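E3 ubiquitin-protein ligase HERC2 (Homo sapiens, PDB 4L1M) probably transfers ubiquitin to target proteins through its HECT domain, and is represented here by its first RCC1-like beta-propeller domain. Local coordinates at residues Glu306-Lys311 and Cys323-Glu328. Sequence-based numbering, arbitrary orientation.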
ATOM      1  N   GLU A 306       5.343   7.039 -19.326  1.00 55.89           N
ATOM      2  CA  GLU A 306       5.760   6.591 -20.669  1.00 58.52           C
ATOM      3  C   GLU A 306       6.811   5.473 -20.616  1.00 60.11           C
ATOM      4  O   GLU A 306       6.800   4.558 -21.440  1.00 60.74           O
ATOM      5  CB  GLU A 306       6.262   7.765 -21.547  1.00 60.01           C
ATOM      6  CG  GLU A 306       5.184   8.749 -22.060  1.00 61.10           C
ATOM      7  CD  GLU A 306       5.703   9.783 -23.079  1.00 61.96           C
ATOM      8  N   GLY A 307       7.688   5.517 -19.622  1.00 59.91           N
ATOM      9  CA  GLY A 307       8.736   4.495 -19.496  1.00 61.33           C
ATOM     10  C   GLY A 307       8.254   3.042 -19.397  1.00 61.41           C
ATOM     11  O   GLY A 307       9.044   2.132 -19.560  1.00 59.44           O
ATOM     12  N   LEU A 308       6.969   2.842 -19.084  1.00 62.02           N
ATOM     13  CA  LEU A 308       6.365   1.513 -18.982  1.00 63.01           C
ATOM     14  C   LEU A 308       5.398   1.162 -20.128  1.00 64.32           C
ATOM     15  O   LEU A 308       4.909   0.040 -20.179  1.00 63.24           O
ATOM     16  CB  LEU A 308       5.637   1.366 -17.642  1.00 61.11           C
ATOM     17  CG  LEU A 308       6.478   1.542 -16.372  1.00 60.36           C
ATOM     18  CD1 LEU A 308       5.616   1.455 -15.113  1.00 59.30           C
ATOM     19  CD2 LEU A 308       7.606   0.527 -16.281  1.00 61.19           C
ATOM     20  N   GLN A 309       5.104   2.107 -21.021  1.00 64.80           N
ATOM     21  CA  GLN A 309       4.334   1.776 -22.223  1.00 68.97           C
ATOM     22  C   GLN A 309       5.049   0.637 -22.944  1.00 71.64           C
ATOM     23  O   GLN A 309       6.275   0.576 -22.951  1.00 73.53           O
ATOM     24  CB  GLN A 309       4.190   2.981 -23.162  1.00 69.93           C
ATOM     25  N   GLY A 310       4.277  -0.273 -23.519  1.00 71.71           N
ATOM     26  CA  GLY A 310       4.827  -1.492 -24.095  1.00 74.26           C
ATOM     27  C   GLY A 310       4.784  -2.659 -23.123  1.00 73.27           C
ATOM     28  O   GLY A 310       4.665  -3.806 -23.537  1.00 75.49           O
ATOM     29  N   LYS A 311       4.877  -2.374 -21.831  1.00 69.55           N
ATOM     30  CA  LYS A 311       4.796  -3.412 -20.829  1.00 68.55           C
ATOM     31  C   LYS A 311       3.396  -3.415 -20.246  1.00 64.54           C
ATOM     32  O   LYS A 311       2.762  -2.382 -20.117  1.00 61.40           O
ATOM     33  CB  LYS A 311       5.847  -3.197 -19.740  1.00 69.57           C
ATOM     34  CG  LYS A 311       7.272  -3.051 -20.286  1.00 75.60           C
ATOM     35  CD  LYS A 311       7.798  -4.344 -20.910  1.00 80.80           C
ATOM     36  CE  LYS A 311       9.128  -4.126 -21.643  1.00 86.79           C
ATOM     37  NZ  LYS A 311      10.357  -4.381 -20.837  1.00 87.84           N
ATOM     38  N   CYS A 323       9.285   3.356  -6.160  1.00 42.22           N
ATOM     39  CA  CYS A 323       8.243   2.412  -6.555  1.00 41.63           C
ATOM     40  C   CYS A 323       8.818   1.227  -7.267  1.00 41.31           C
ATOM     41  O   CYS A 323       9.890   1.316  -7.840  1.00 41.67           O
ATOM     42  CB  CYS A 323       7.274   3.047  -7.534  1.00 42.94           C
ATOM     43  SG  CYS A 323       6.335   4.415  -6.892  1.00 42.57           S
ATOM     44  N   LEU A 324       8.069   0.129  -7.218  1.00 41.01           N
ATOM     45  CA  LEU A 324       8.296  -1.043  -8.040  1.00 42.66           C
ATOM     46  C   LEU A 324       7.046  -1.301  -8.875  1.00 42.05           C
ATOM     47  O   LEU A 324       5.934  -1.007  -8.441  1.00 40.37           O
ATOM     48  CB  LEU A 324       8.547  -2.292  -7.206  1.00 43.33           C
ATOM     49  CG  LEU A 324       9.737  -2.388  -6.252  1.00 44.64           C
ATOM     50  CD1 LEU A 324      10.059  -3.846  -5.955  1.00 44.98           C
ATOM     51  CD2 LEU A 324      10.973  -1.692  -6.790  1.00 46.08           C
ATOM     52  N   ALA A 325       7.256  -1.852 -10.065  1.00 43.02           N
ATOM     53  CA  ALA A 325       6.172  -2.337 -10.904  1.00 44.55           C
ATOM     54  C   ALA A 325       6.466  -3.732 -11.431  1.00 45.31           C
ATOM     55  O   ALA A 325       7.568  -4.002 -11.926  1.00 48.06           O
ATOM     56  CB  ALA A 325       5.952  -1.394 -12.051  1.00 46.58           C
ATOM     57  N   LEU A 326       5.499  -4.626 -11.285  1.00 44.82           N
ATOM     58  CA  LEU A 326       5.622  -5.990 -11.783  1.00 47.50           C
ATOM     59  C   LEU A 326       4.816  -6.126 -13.079  1.00 48.73           C
ATOM     60  O   LEU A 326       3.666  -5.678 -13.146  1.00 48.66           O
ATOM     61  CB  LEU A 326       5.094  -6.955 -10.728  1.00 47.58           C
ATOM     62  CG  LEU A 326       5.089  -8.445 -11.074  1.00 49.25           C
ATOM     63  CD1 LEU A 326       6.501  -8.957 -11.267  1.00 50.05           C
ATOM     64  CD2 LEU A 326       4.395  -9.197  -9.946  1.00 49.35           C
ATOM     65  N   THR A 327       5.416  -6.721 -14.095  1.00 50.32           N
ATOM     66  CA  THR A 327       4.738  -6.922 -15.368  1.00 52.65           C
ATOM     67  C   THR A 327       4.198  -8.340 -15.508  1.00 54.56           C
ATOM     68  O   THR A 327       4.655  -9.273 -14.830  1.00 54.20           O
ATOM     69  CB  THR A 327       5.673  -6.654 -16.565  1.00 54.76           C
ATOM     70  OG1 THR A 327       6.647  -7.696 -16.667  1.00 56.34           O
ATOM     71  CG2 THR A 327       6.376  -5.319 -16.416  1.00 54.08           C
ATOM     72  N   GLU A 328       3.219  -8.481 -16.396  1.00 57.88           N
ATOM     73  CA  GLU A 328       2.614  -9.774 -16.777  1.00 62.33           C
ATOM     74  C   GLU A 328       3.663 -10.845 -17.100  1.00 63.93           C
ATOM     75  O   GLU A 328       3.537 -11.972 -16.673  1.00 61.16           O
ATOM     76  CB  GLU A 328       1.670  -9.540 -17.970  1.00 66.34           C
ATOM     77  CG  GLU A 328       1.180 -10.766 -18.727  1.00 72.50           C
ATOM     78  CD  GLU A 328       0.318 -10.379 -19.936  1.00 76.79           C
ATOM     79  OE1 GLU A 328       0.548  -9.328 -20.579  1.00 78.51           O
ATOM     80  OE2 GLU A 328      -0.597 -11.146 -20.266  1.00 82.50           O
TER
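Leu-308 and Ala-325 meet methyl to methyl, and the CB methylene of Lys-311 meets the methyl of Thr-327, so no flat group is sandwiched or edged between these two segments. His-333, on the adjoining strand 332-335, is touched by both Leu-308 and Thr-327. In the first pair CD1 of Leu-308 ends 4.2 Å from CB of Ala-325; with CD1 anti to CA (chi2 177°), this branch is the far tip of an extended side chain, able to span backbones whose CA atoms lie 9.0 Å apart. Val-313 packs against both residues. Further along, the chains draw closer, and CG2 of Thr-327 reaches CB of Lys-311 at 4.0 Å. The type II turn from Leu-308 to Lys-311, with Gly-310 at positive phi, sets its two end residues against the strand. Beyond CB the lysine bends at chi2 (-67°) and leads away to a salt bridge with Glu-331, while Thr-327 OG1 hydrogen-bonds to Asp-329 and to the backbone N of Glu-331. These bonds probably fix the chi1 rotation (71°) that turns CG2 toward the lysine. The 306-311 loop links strand 302-304 of one propeller blade to strand 313-318 of the next. It lies over the Ala-325 and Thr-327 face of strand 322-327, while Leu-324 and Leu-326 pack against strand 365-370 of the following blade. With no hydrogen bond crossing between the segments, linker and strand adhere through apolar carbon, while Glu-331 and Asp-329 take up the polar ends.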